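Local atomic coordinates of ThiJ/PfpI family protein (Pseudomonas syringae pv. tomato, PDB entry 3EWN), a protein that is of unknown function but belongs to the ThiJ/PfpI (DJ-1/PfpI) family, whose members include cysteine-dependent hydrolases and stress-related proteins. Residues Ile26-Tyr31 with Gly41-Phe46; Val87-Gly92 with Thr121-Gly126; Ala108-Arg113 with Leu128-Ala133; Tyr139-His144 with Arg169-Gly174; Glu160-Arg165 with Val175-Asp180. All blocks are in the same frame, centred on the assembly; numbering follows the deposited sequence.

Interaction 1. Residues Ile26-Tyr31 with Gly41-Phe46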
# COMPACT_ATOMS: atom_id res chain seq x y z
N ILE A 26 -0.85 -7.75 16.98
CA ILE A 26 -1.19 -6.50 16.30
C ILE A 26 -2.60 -6.50 15.74
O ILE A 26 -2.93 -7.32 14.88
CB ILE A 26 -0.17 -6.26 15.15
CG1 ILE A 26 1.24 -6.18 15.73
CG2 ILE A 26 -0.52 -4.99 14.39
CD1 ILE A 26 2.35 -6.27 14.69
N ALA A 27 -3.43 -5.58 16.22
CA ALA A 27 -4.80 -5.48 15.74
C ALA A 27 -4.96 -4.26 14.83
O ALA A 27 -4.68 -3.13 15.24
CB ALA A 27 -5.77 -5.39 16.92
N MSE A 28 -5.42 -4.49 13.61
CA MSE A 28 -5.62 -3.42 12.64
C MSE A 28 -7.10 -3.32 12.28
O MSE A 28 -7.67 -4.24 11.69
CB MSE A 28 -4.78 -3.69 11.39
CG MSE A 28 -3.30 -3.93 11.71
SE MSE A 28 -2.16 -4.23 10.18
CE MSE A 28 -1.80 -2.42 9.71
N LEU A 29 -7.71 -2.21 12.65
CA LEU A 29 -9.12 -1.98 12.38
C LEU A 29 -9.37 -1.72 10.90
O LEU A 29 -8.59 -1.04 10.24
CB LEU A 29 -9.62 -0.77 13.18
CG LEU A 29 -11.06 -0.31 12.94
CD1 LEU A 29 -12.03 -1.29 13.59
CD2 LEU A 29 -11.25 1.09 13.52
N VAL A 30 -10.45 -2.29 10.38
CA VAL A 30 -10.84 -2.06 8.99
C VAL A 30 -12.33 -1.76 9.02
O VAL A 30 -13.04 -2.23 9.91
CB VAL A 30 -10.57 -3.27 8.05
CG1 VAL A 30 -9.08 -3.53 7.96
CG2 VAL A 30 -11.33 -4.51 8.53
N TYR A 31 -12.81 -0.98 8.07
CA TYR A 31 -14.22 -0.61 8.01
C TYR A 31 -14.58 -0.17 6.61
O TYR A 31 -13.71 0.17 5.82
CB TYR A 31 -14.50 0.51 9.02
CG TYR A 31 -13.56 1.69 8.94
CD1 TYR A 31 -13.74 2.68 7.98
CD2 TYR A 31 -12.48 1.80 9.81
CE1 TYR A 31 -12.85 3.77 7.89
CE2 TYR A 31 -11.59 2.88 9.72
CZ TYR A 31 -11.79 3.86 8.76
OH TYR A 31 -10.92 4.92 8.68
N GLY A 41 0.08 0.15 3.75
CA GLY A 41 1.42 0.68 3.93
C GLY A 41 1.94 0.09 5.23
O GLY A 41 3.01 -0.52 5.26
N PRO A 42 1.21 0.28 6.33
CA PRO A 42 1.65 -0.27 7.62
C PRO A 42 1.67 -1.80 7.61
O PRO A 42 2.59 -2.42 8.14
CB PRO A 42 0.62 0.28 8.60
CG PRO A 42 0.26 1.60 7.99
CD PRO A 42 0.13 1.26 6.52
N HIS A 43 0.65 -2.42 7.01
CA HIS A 43 0.59 -3.87 6.97
C HIS A 43 1.86 -4.44 6.32
O HIS A 43 2.40 -5.46 6.76
CB HIS A 43 -0.66 -4.34 6.21
CG HIS A 43 -0.92 -5.82 6.34
ND1 HIS A 43 -0.29 -6.75 5.55
CD2 HIS A 43 -1.71 -6.51 7.19
CE1 HIS A 43 -0.67 -7.96 5.91
NE2 HIS A 43 -1.53 -7.85 6.91
N CYS A 44 2.33 -3.76 5.28
CA CYS A 44 3.54 -4.16 4.57
C CYS A 44 4.70 -4.27 5.56
O CYS A 44 5.47 -5.23 5.53
CB CYS A 44 3.87 -3.13 3.50
SG CYS A 44 5.46 -3.36 2.69
N MSE A 45 4.81 -3.28 6.44
CA MSE A 45 5.88 -3.27 7.43
C MSE A 45 5.63 -4.22 8.60
O MSE A 45 6.52 -4.96 8.99
CB MSE A 45 6.12 -1.85 7.95
CG MSE A 45 6.61 -0.88 6.87
SE MSE A 45 8.22 -1.43 5.98
CE MSE A 45 8.23 -0.19 4.55
N PHE A 46 4.42 -4.19 9.16
CA PHE A 46 4.12 -5.08 10.28
C PHE A 46 4.20 -6.53 9.84
O PHE A 46 4.58 -7.42 10.61
CB PHE A 46 2.71 -4.82 10.83
CG PHE A 46 2.57 -3.55 11.61
CD1 PHE A 46 3.51 -3.22 12.59
CD2 PHE A 46 1.49 -2.70 11.41
CE1 PHE A 46 3.36 -2.07 13.36
CE2 PHE A 46 1.34 -1.54 12.17
CZ PHE A 46 2.27 -1.23 13.15
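Ile-26 and Met-28, the latter a selenomethionine, press onto Pro-42, His-43 and Phe-46 in a buried, apolar strand-on-helix contact that opens a beta-alpha-beta unit of the DJ-1/PfpI alpha/beta fold. Strand 25-29 leads into helix 36-46 and from there to strand 53-58, its neighbour in the central sheet. The helix runs back almost antiparallel to the strand, with 166° between segments 26-29 and 41-46. No hydrogen bond crosses between them, so the contact rests on side-chain fit. Two alternate strand residues supply it, both directed at the helix. Met-28 reaches furthest: its chain bends at the last torsion (chi3 84°), and the terminal CE comes down on the helix backbone, 3.6 Å from His-43 N and 3.8 Å from Pro-42 CB. The selenium lies to one side of this point, with Met-28 SE 3.8 Å from His-43 CD2 and the two side chains crossing at about a right angle. Met-28 also makes a Met-aromatic contact with Phe-46, SE standing 5.4 Å from the ring centroid. Alongside, on the same face of the sheet, Phe-181 and Met-185 of helix 177-189 pack on Pro-42 and Phe-46 respectively, while Ala-68 of the second subunit touches His-43. The Phe-46 ring is thus held from several directions. On the strand side, Ile-26 CG2 lies over one face, offset toward the rim, and Ile-26 CD1 approaches Phe-46 CD1 to 3.9 Å; the edge is taken by the selenomethionine methyl, with Met-28 CE in the ring plane and 3.7 Å from Phe-46 CD2.

Interaction 2. Residues Val87-Gly92 with Thr121-Gly126; sequences VLFAPG and TSVCSG
Phe-89 and Thr-121 are paired neighbours on one face of the sheet, and the threonine hydroxyl is set against the edge of the phenylalanine ring, close to its plane. Phe-89 carries CG anti to its own N (chi1 168°), which lays the ring along the adjoining strand; further out on the same edge Phe-89 CE1 meets Val-123 CG2 at 3.6 Å. The side chains of Phe-89 and Thr-121 cross at about a right angle. Thr-121 OG1 sits between its backbone N and carbonyl carbon, from where it turns back to Leu-88 O at 2.9 Å, tilted from the carbonyl plane. The same oxygen takes Thr-121 N at 2.8 Å, close to the C=O direction, so two donors of one residue grip a single carbonyl. The pairing is that of adjacent parallel strands, 87-90 and 119-123, in the core of the DJ-1/PfpI sheet: it continues with Ala-90 N to Thr-121 O at 3.2 Å and Val-123 N to Ala-90 O at 3.1 Å. Ala-90 and Ser-122 occupy the opposite face. At the end of the second strand a type II' turn from Val-123 to Gly-126 puts Cys-124 at its tip with a positive phi (60°), consistent with the nucleophile elbow of this family, and a glycerol, probably from the crystallisation liquor, comes within about 4 Å of the Cys-124 side chain (nearest atoms). Gly-92 fits against the turn, its CA 3.1 Å from Ser-125 OG, a hydroxyl whose hydrogen-bond partner is Gly-93 O.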
# COMPACT_ATOMS: atom_id res chain seq x y z
N VAL A 87 0.05 -3.79 19.63
CA VAL A 87 -0.31 -2.62 18.84
C VAL A 87 -1.78 -2.57 18.43
O VAL A 87 -2.34 -3.57 17.98
CB VAL A 87 0.52 -2.55 17.54
CG1 VAL A 87 0.11 -1.31 16.74
CG2 VAL A 87 2.00 -2.51 17.86
N LEU A 88 -2.39 -1.41 18.60
CA LEU A 88 -3.78 -1.19 18.18
C LEU A 88 -3.59 -0.16 17.07
O LEU A 88 -2.89 0.83 17.26
CB LEU A 88 -4.61 -0.59 19.31
CG LEU A 88 -6.06 -0.22 18.95
CD1 LEU A 88 -6.83 -1.45 18.45
CD2 LEU A 88 -6.75 0.37 20.16
N PHE A 89 -4.22 -0.39 15.92
CA PHE A 89 -4.05 0.51 14.78
C PHE A 89 -5.34 0.83 14.05
O PHE A 89 -6.19 -0.04 13.88
CB PHE A 89 -3.07 -0.13 13.78
CG PHE A 89 -3.02 0.56 12.45
CD1 PHE A 89 -2.11 1.59 12.21
CD2 PHE A 89 -3.88 0.18 11.42
CE1 PHE A 89 -2.06 2.23 10.97
CE2 PHE A 89 -3.84 0.81 10.18
CZ PHE A 89 -2.93 1.84 9.95
N ALA A 90 -5.47 2.08 13.60
CA ALA A 90 -6.65 2.49 12.85
C ALA A 90 -6.26 3.25 11.59
O ALA A 90 -5.47 4.20 11.65
CB ALA A 90 -7.56 3.36 13.70
N PRO A 91 -6.79 2.83 10.42
CA PRO A 91 -6.50 3.48 9.15
C PRO A 91 -7.49 4.62 8.93
O PRO A 91 -8.47 4.75 9.68
CB PRO A 91 -6.68 2.36 8.14
CG PRO A 91 -7.85 1.61 8.72
CD PRO A 91 -7.49 1.55 10.20
N GLY A 92 -7.24 5.42 7.89
CA GLY A 92 -8.11 6.54 7.58
C GLY A 92 -9.08 6.33 6.42
O GLY A 92 -9.37 5.21 6.00
N THR A 121 -1.84 3.38 17.78
CA THR A 121 -1.40 4.01 16.54
C THR A 121 -2.49 4.21 15.50
O THR A 121 -3.58 3.64 15.59
CB THR A 121 -0.30 3.16 15.89
OG1 THR A 121 -0.87 1.92 15.45
CG2 THR A 121 0.81 2.86 16.90
N SER A 122 -2.17 5.01 14.50
CA SER A 122 -3.10 5.28 13.40
C SER A 122 -2.34 5.97 12.29
O SER A 122 -1.22 6.45 12.49
CB SER A 122 -4.25 6.18 13.86
OG SER A 122 -3.81 7.51 14.13
N VAL A 123 -2.95 6.00 11.12
CA VAL A 123 -2.37 6.67 9.96
C VAL A 123 -3.48 7.49 9.32
O VAL A 123 -4.65 7.09 9.33
CB VAL A 123 -1.81 5.64 8.94
CG1 VAL A 123 -1.58 6.30 7.58
CG2 VAL A 123 -0.51 5.05 9.46
N CYS A 124 -3.13 8.65 8.79
CA CYS A 124 -4.12 9.48 8.10
C CYS A 124 -5.28 9.88 9.02
O CYS A 124 -5.08 10.11 10.21
CB CYS A 124 -4.63 8.71 6.88
SG CYS A 124 -5.40 9.71 5.59
N SER A 125 -6.50 9.93 8.49
CA SER A 125 -7.65 10.32 9.30
C SER A 125 -7.99 9.30 10.38
O SER A 125 -8.95 9.47 11.13
CB SER A 125 -8.87 10.58 8.42
OG SER A 125 -9.22 9.44 7.67
N GLY A 126 -7.21 8.22 10.46
CA GLY A 126 -7.46 7.22 11.47
C GLY A 126 -7.33 7.83 12.86
O GLY A 126 -7.89 7.32 13.83

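Interaction 3. Residues Ala108-Arg113 with Leu128-Ala133; sequences AFMADR and LILGAA
Ile-129 is the first residue of 128-133 to meet the facing helix, and it does so with its shorter branch: CG2 rests 4.0 Å from Met-110 CG, the two side chains meeting at a slant. Its longer branch leads off elsewhere, since Ile-129 also packs on Tyr-31. Leu-130 comes next. Its CB bond starts away from helix 104-114, yet the end of the chain returns, and Leu-130 CD2 lies 3.7 Å from Met-110 CE. The selenomethionine is folded at two successive torsions (chi2 -59°, chi3 -72°) and so brings its methyl to the leucine rather than stretching past it. Leu-130 reaches the sheet as well, on Ile-120 and Ser-122, just as Met-110 reaches Leu-88 and Ala-90. At the end of the helix Ala-133, still bonded through its N to Ile-129 O (3.0 Å), turns its methyl straight at the other helix: Ala-133 CB is 3.7 Å from Met-110 CB. This is where the backbones come nearest, with Ala-111 CA and Ala-133 CA 5.2 Å apart, and Ala-111 CB closes on the carbonyl Ala-133 O at 3.6 Å. Helix 104-114 precedes strand 119-123 and helix 126-132 follows it, and the two lie side by side on one face of the sheet in the flavodoxin-like arrangement of the family. The small alanines, both partly exposed, allow the close approach, and buried Met-110 fills the deeper side. No hydrogen bond or charge pair joins the two segments, so their fit rests on apolar burial and shape.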
# COMPACT_ATOMS: atom_id res chain seq x y z
N ALA A 108 -16.32 1.76 21.43
CA ALA A 108 -16.20 0.97 22.65
C ALA A 108 -15.03 0.01 22.54
O ALA A 108 -14.27 -0.17 23.49
CB ALA A 108 -17.50 0.20 22.90
N PHE A 109 -14.89 -0.62 21.37
CA PHE A 109 -13.81 -1.56 21.11
C PHE A 109 -12.46 -0.86 21.17
O PHE A 109 -11.53 -1.33 21.83
CB PHE A 109 -13.97 -2.20 19.73
CG PHE A 109 -12.73 -2.91 19.24
CD1 PHE A 109 -12.36 -4.15 19.75
CD2 PHE A 109 -11.90 -2.31 18.28
CE1 PHE A 109 -11.20 -4.78 19.33
CE2 PHE A 109 -10.74 -2.93 17.85
CZ PHE A 109 -10.38 -4.18 18.38
N MSE A 110 -12.36 0.27 20.48
CA MSE A 110 -11.13 1.03 20.46
C MSE A 110 -10.75 1.53 21.85
O MSE A 110 -9.59 1.47 22.24
CB MSE A 110 -11.24 2.21 19.48
CG MSE A 110 -11.34 1.80 18.01
SE MSE A 110 -9.84 0.77 17.33
CE MSE A 110 -8.54 2.17 17.29
N ALA A 111 -11.74 2.00 22.60
CA ALA A 111 -11.49 2.50 23.95
C ALA A 111 -11.01 1.38 24.87
O ALA A 111 -10.07 1.57 25.64
CB ALA A 111 -12.76 3.13 24.52
N ASP A 112 -11.66 0.23 24.79
CA ASP A 112 -11.28 -0.90 25.63
C ASP A 112 -9.87 -1.40 25.32
O ASP A 112 -9.00 -1.45 26.19
CB ASP A 112 -12.26 -2.06 25.46
CG ASP A 112 -11.86 -3.28 26.26
OD1 ASP A 112 -11.96 -3.23 27.50
OD2 ASP A 112 -11.44 -4.28 25.65
N ARG A 113 -9.64 -1.78 24.07
CA ARG A 113 -8.34 -2.28 23.67
C ARG A 113 -7.25 -1.23 23.88
O ARG A 113 -6.12 -1.56 24.24
CB ARG A 113 -8.37 -2.73 22.21
CG ARG A 113 -9.34 -3.86 21.95
CD ARG A 113 -9.05 -5.05 22.86
NE ARG A 113 -9.79 -6.25 22.47
CZ ARG A 113 -11.11 -6.39 22.57
NH1 ARG A 113 -11.85 -5.41 23.08
NH2 ARG A 113 -11.69 -7.51 22.16
N LEU A 128 -8.72 10.34 13.89
CA LEU A 128 -10.01 10.90 14.31
C LEU A 128 -10.71 9.80 15.12
O LEU A 128 -11.44 10.09 16.07
CB LEU A 128 -10.89 11.26 13.11
CG LEU A 128 -10.46 12.38 12.15
CD1 LEU A 128 -11.52 12.54 11.07
CD2 LEU A 128 -10.26 13.70 12.90
N ILE A 129 -10.47 8.55 14.74
CA ILE A 129 -11.06 7.42 15.44
C ILE A 129 -10.42 7.30 16.82
O ILE A 129 -11.12 7.10 17.81
CB ILE A 129 -10.87 6.11 14.64
CG1 ILE A 129 -11.66 6.18 13.33
CG2 ILE A 129 -11.33 4.91 15.48
CD1 ILE A 129 -11.40 5.01 12.37
N LEU A 130 -9.10 7.45 16.89
CA LEU A 130 -8.39 7.38 18.17
C LEU A 130 -8.88 8.49 19.09
O LEU A 130 -9.07 8.29 20.29
CB LEU A 130 -6.87 7.55 17.98
CG LEU A 130 -6.08 6.53 17.17
CD1 LEU A 130 -4.60 6.86 17.29
CD2 LEU A 130 -6.35 5.12 17.68
N GLY A 131 -9.07 9.67 18.51
CA GLY A 131 -9.53 10.80 19.30
C GLY A 131 -10.95 10.61 19.80
O GLY A 131 -11.24 10.83 20.97
N ALA A 132 -11.84 10.19 18.90
CA ALA A 132 -13.24 9.99 19.27
C ALA A 132 -13.38 8.87 20.31
O ALA A 132 -14.35 8.85 21.07
CB ALA A 132 -14.07 9.66 18.03
N ALA A 133 -12.42 7.96 20.34
CA ALA A 133 -12.45 6.85 21.30
C ALA A 133 -11.85 7.29 22.63
O ALA A 133 -11.77 6.50 23.56
CB ALA A 133 -11.69 5.65 20.74

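Interaction 4. Residues Tyr139-His144 with Arg169-Gly174; sequences YKATSH and RITGAG
Tyr-139 lies flat against Arg-169: ring and guanidinium planes are 5° apart, their centres 3.8 Å from each other, a stacked cation-pi pair. The bend of the arginine at chi2 (63°) carries the chain across the ring, so that Arg-169 CD adds a CH-pi contact over the same face; Arg-169 NE is hydrogen-bonded to Leu-135 O. Lys-140 O accepts a hydrogen bond from a water (2.8 Å), which is also hydrogen-bonded to Thr-171 OG1 (2.7 Å). The same hydroxyl accepts a nearly straight bond from Thr-142 N (3.0 Å, 168° at the hydrogen), whereas Thr-142 CG2 packs 3.4 Å from Gly-172 C. Ser-143 faces the other way, giving OG to Cys-124 O, but its own carbonyl O receives a CA-H contact from Ala-173. His-144 CD2 ends the run 3.8 Å from Gly-174 CA, with NE2 bonded to Met-201 O of the second subunit; its side chain packs on Cys-124, consistent with the cysteine-histidine site of this family. Strand 140-141 pairs with strand 157-158 beside the main sheet, and strand 169-172 lies between strands 119-123 and 163-166, with Ile-170 turned to helix 177-189.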
# COMPACT_ATOMS: atom_id res chain seq x y z
N TYR A 139 -2.43 14.17 24.15
CA TYR A 139 -1.39 13.59 23.30
C TYR A 139 -1.18 14.34 22.00
O TYR A 139 -2.13 14.75 21.35
CB TYR A 139 -1.73 12.14 22.96
CG TYR A 139 -1.59 11.18 24.11
CD1 TYR A 139 -0.38 10.54 24.36
CD2 TYR A 139 -2.66 10.95 24.97
CE1 TYR A 139 -0.24 9.68 25.45
CE2 TYR A 139 -2.53 10.10 26.06
CZ TYR A 139 -1.32 9.47 26.29
OH TYR A 139 -1.20 8.64 27.37
N LYS A 140 0.09 14.50 21.61
CA LYS A 140 0.40 15.13 20.34
C LYS A 140 0.06 14.07 19.30
O LYS A 140 0.27 12.88 19.53
CB LYS A 140 1.89 15.48 20.25
CG LYS A 140 2.30 16.69 21.06
CD LYS A 140 3.82 16.84 21.08
CE LYS A 140 4.41 16.97 19.69
NZ LYS A 140 5.90 17.03 19.75
N ALA A 141 -0.46 14.49 18.16
CA ALA A 141 -0.82 13.54 17.12
C ALA A 141 -1.00 14.26 15.80
O ALA A 141 -1.32 15.45 15.77
CB ALA A 141 -2.10 12.80 17.49
N THR A 142 -0.79 13.54 14.71
CA THR A 142 -0.94 14.11 13.38
C THR A 142 -2.10 13.42 12.68
O THR A 142 -2.78 12.58 13.28
CB THR A 142 0.36 13.98 12.55
OG1 THR A 142 0.19 14.64 11.29
CG2 THR A 142 0.69 12.52 12.30
N SER A 143 -2.34 13.77 11.43
CA SER A 143 -3.44 13.17 10.67
C SER A 143 -3.29 13.65 9.23
O SER A 143 -2.27 14.24 8.89
CB SER A 143 -4.78 13.65 11.24
OG SER A 143 -5.86 12.89 10.74
N HIS A 144 -4.28 13.38 8.39
CA HIS A 144 -4.22 13.87 7.02
C HIS A 144 -4.29 15.39 7.17
O HIS A 144 -4.89 15.90 8.12
CB HIS A 144 -5.41 13.35 6.21
CG HIS A 144 -5.33 13.68 4.75
ND1 HIS A 144 -5.78 14.87 4.22
CD2 HIS A 144 -4.84 12.97 3.70
CE1 HIS A 144 -5.57 14.88 2.92
NE2 HIS A 144 -5.00 13.74 2.57
N ARG A 169 1.78 6.75 22.00
CA ARG A 169 0.88 7.13 20.91
C ARG A 169 1.76 7.48 19.71
O ARG A 169 2.57 8.40 19.79
CB ARG A 169 0.05 8.36 21.28
CG ARG A 169 -1.34 8.08 21.83
CD ARG A 169 -1.29 7.32 23.15
NE ARG A 169 -2.59 7.36 23.82
CZ ARG A 169 -2.86 6.76 24.97
NH1 ARG A 169 -1.93 6.05 25.59
NH2 ARG A 169 -4.07 6.87 25.51
N ILE A 170 1.60 6.74 18.62
CA ILE A 170 2.39 7.01 17.42
C ILE A 170 1.43 7.13 16.25
O ILE A 170 0.69 6.20 15.93
CB ILE A 170 3.41 5.89 17.16
CG1 ILE A 170 4.31 5.73 18.40
CG2 ILE A 170 4.26 6.23 15.93
CD1 ILE A 170 5.34 4.62 18.32
N THR A 171 1.42 8.30 15.61
CA THR A 171 0.53 8.54 14.49
C THR A 171 1.25 9.00 13.23
O THR A 171 2.27 9.70 13.30
CB THR A 171 -0.54 9.60 14.86
OG1 THR A 171 0.10 10.77 15.39
CG2 THR A 171 -1.51 9.05 15.90
N GLY A 172 0.73 8.57 12.09
CA GLY A 172 1.31 8.95 10.81
C GLY A 172 0.37 9.91 10.11
O GLY A 172 -0.83 9.89 10.35
N ALA A 173 0.91 10.75 9.23
CA ALA A 173 0.09 11.70 8.50
C ALA A 173 -0.71 11.04 7.39
O ALA A 173 -1.00 9.85 7.44
CB ALA A 173 0.96 12.82 7.94
N GLY A 174 -1.07 11.82 6.38
CA GLY A 174 -1.86 11.31 5.28
C GLY A 174 -1.33 10.10 4.52
O GLY A 174 -0.13 9.92 4.34
O HOH W 1 0.70 10.51 18.04

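Interaction 5. Residues Glu160-Arg165 with Val175-Asp180; sequences EARVVR and VTAGLD
Arg-162 binds the start of helix 177-189 through its guanidinium, and this is the close-packed half of the contact. The chain is extended from CG to NE, having left the backbone with CG anti to N (chi1 -165°), and delivers the flat group across Ala-177. Ala-177 CA lies over one face of the group, and Ala-177 CB touches Arg-162 CG at 3.7 Å. Around the edge three partners lie close to the guanidinium plane. Arg-162 NE gives a salt bridge to Asp-180 OD2 at 2.8 Å, met nearly along the carboxylate C-O axis although the two planes are 63° apart. Arg-162 NH2 bonds to Thr-176 OG1 at 3.0 Å and also to a water at 2.9 Å, which in turn donates to Thr-176 O. The outer half is looser: the partly exposed Val-163 comes no nearer than 4.1 Å, from its CG2 to Asp-180 CB. The second subunit adds its own grip, with Arg-162 NH1 donating to Glu-203 O, Thr-176 OG1 bonded to Ser-202 O and Asp-180 OD2 to Asp-207 N of that chain; Asp-180 OD1 takes Tyr-204 OH of its own chain. The loop leading into strand 163-166, the outermost strand of the sheet within this chain, is thereby tied to the helix start at a subunit interface. The buried carboxylate, paired with a guanidinium and further donors, is probably kept ionised.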
# COMPACT_ATOMS: atom_id res chain seq x y z
N GLU A 160 2.11 19.15 13.21
CA GLU A 160 2.40 18.97 11.79
C GLU A 160 3.75 18.31 11.54
O GLU A 160 4.77 18.97 11.42
CB GLU A 160 2.35 20.31 11.04
CG GLU A 160 2.12 20.13 9.53
CD GLU A 160 2.23 21.42 8.73
OE1 GLU A 160 1.96 22.51 9.29
OE2 GLU A 160 2.58 21.34 7.54
N ALA A 161 3.72 16.98 11.47
CA ALA A 161 4.89 16.16 11.20
C ALA A 161 4.35 14.91 10.51
O ALA A 161 3.20 14.55 10.72
CB ALA A 161 5.60 15.79 12.49
N ARG A 162 5.18 14.27 9.69
CA ARG A 162 4.74 13.08 8.97
C ARG A 162 4.48 11.91 9.93
O ARG A 162 3.58 11.10 9.71
CB ARG A 162 5.78 12.68 7.93
CG ARG A 162 5.28 11.69 6.90
CD ARG A 162 6.26 11.60 5.75
NE ARG A 162 5.85 10.66 4.71
CZ ARG A 162 4.83 10.85 3.87
NH1 ARG A 162 4.09 11.94 3.94
NH2 ARG A 162 4.59 9.95 2.93
N VAL A 163 5.30 11.83 10.97
CA VAL A 163 5.17 10.79 11.98
C VAL A 163 5.35 11.47 13.33
O VAL A 163 6.34 12.16 13.56
CB VAL A 163 6.23 9.69 11.83
CG1 VAL A 163 6.08 8.66 12.95
CG2 VAL A 163 6.09 9.01 10.47
N VAL A 164 4.39 11.27 14.23
CA VAL A 164 4.45 11.88 15.55
C VAL A 164 4.37 10.85 16.66
O VAL A 164 3.49 9.99 16.66
CB VAL A 164 3.28 12.88 15.75
CG1 VAL A 164 3.32 13.46 17.17
CG2 VAL A 164 3.37 14.00 14.73
N ARG A 165 5.30 10.92 17.61
CA ARG A 165 5.27 10.01 18.74
C ARG A 165 5.20 10.79 20.04
O ARG A 165 5.94 11.74 20.25
CB ARG A 165 6.50 9.09 18.78
CG ARG A 165 6.45 8.18 20.00
CD ARG A 165 7.59 7.19 20.09
NE ARG A 165 7.42 6.35 21.28
CZ ARG A 165 8.24 5.37 21.64
NH1 ARG A 165 9.31 5.10 20.91
NH2 ARG A 165 7.99 4.66 22.73
N VAL A 175 -2.28 9.29 4.07
CA VAL A 175 -2.06 8.08 3.28
C VAL A 175 -0.67 7.43 3.27
O VAL A 175 -0.36 6.59 4.12
CB VAL A 175 -2.51 8.33 1.82
CG1 VAL A 175 -2.55 7.02 1.05
CG2 VAL A 175 -3.89 9.00 1.82
N THR A 176 0.16 7.80 2.29
CA THR A 176 1.48 7.21 2.14
C THR A 176 2.41 7.32 3.34
O THR A 176 3.40 6.59 3.43
CB THR A 176 2.20 7.76 0.89
OG1 THR A 176 2.35 9.18 1.01
CG2 THR A 176 1.39 7.44 -0.36
N ALA A 177 2.10 8.22 4.27
CA ALA A 177 2.92 8.38 5.47
C ALA A 177 2.96 7.06 6.25
O ALA A 177 3.86 6.84 7.06
CB ALA A 177 2.35 9.50 6.34
N GLY A 178 1.99 6.20 6.00
CA GLY A 178 1.92 4.92 6.69
C GLY A 178 3.18 4.08 6.54
O GLY A 178 3.52 3.30 7.43
N LEU A 179 3.87 4.23 5.42
CA LEU A 179 5.10 3.48 5.20
C LEU A 179 6.21 3.93 6.15
O LEU A 179 6.94 3.10 6.70
CB LEU A 179 5.57 3.64 3.76
CG LEU A 179 4.76 2.89 2.71
CD1 LEU A 179 5.18 3.35 1.31
CD2 LEU A 179 4.97 1.39 2.88
N ASP A 180 6.34 5.24 6.34
CA ASP A 180 7.37 5.75 7.23
C ASP A 180 7.01 5.41 8.67
O ASP A 180 7.88 5.08 9.48
CB ASP A 180 7.53 7.26 7.03
CG ASP A 180 8.06 7.60 5.65
OD1 ASP A 180 8.88 6.81 5.15
OD2 ASP A 180 7.67 8.63 5.07
O HOH W 2 5.78 7.46 2.19

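Overall arrangement
From the N terminus, interaction 1 closes the short link from strand 25-29 through to helix 36-46 before any other contact begins. Interaction 2 then joins strands 87-90 and 119-123 across helix 104-114, and interaction 3 crosses it, since 108-113 lies between its two segments and 128-133 beyond them. Later, interactions 4 and 5 also cross: 160-165 lies between 139-144 and 169-174, and 175-180 lies beyond them. Strand 25-29 bonds to strand 87-90, strand 119-123 to strand 169-172, and strand 169-172 to strand 163-166, so interactions 1, 2, 4 and 5 share the central sheet, while interaction 3 joins helices on one side of it. Interactions 1, 4 and 5 reach the second subunit.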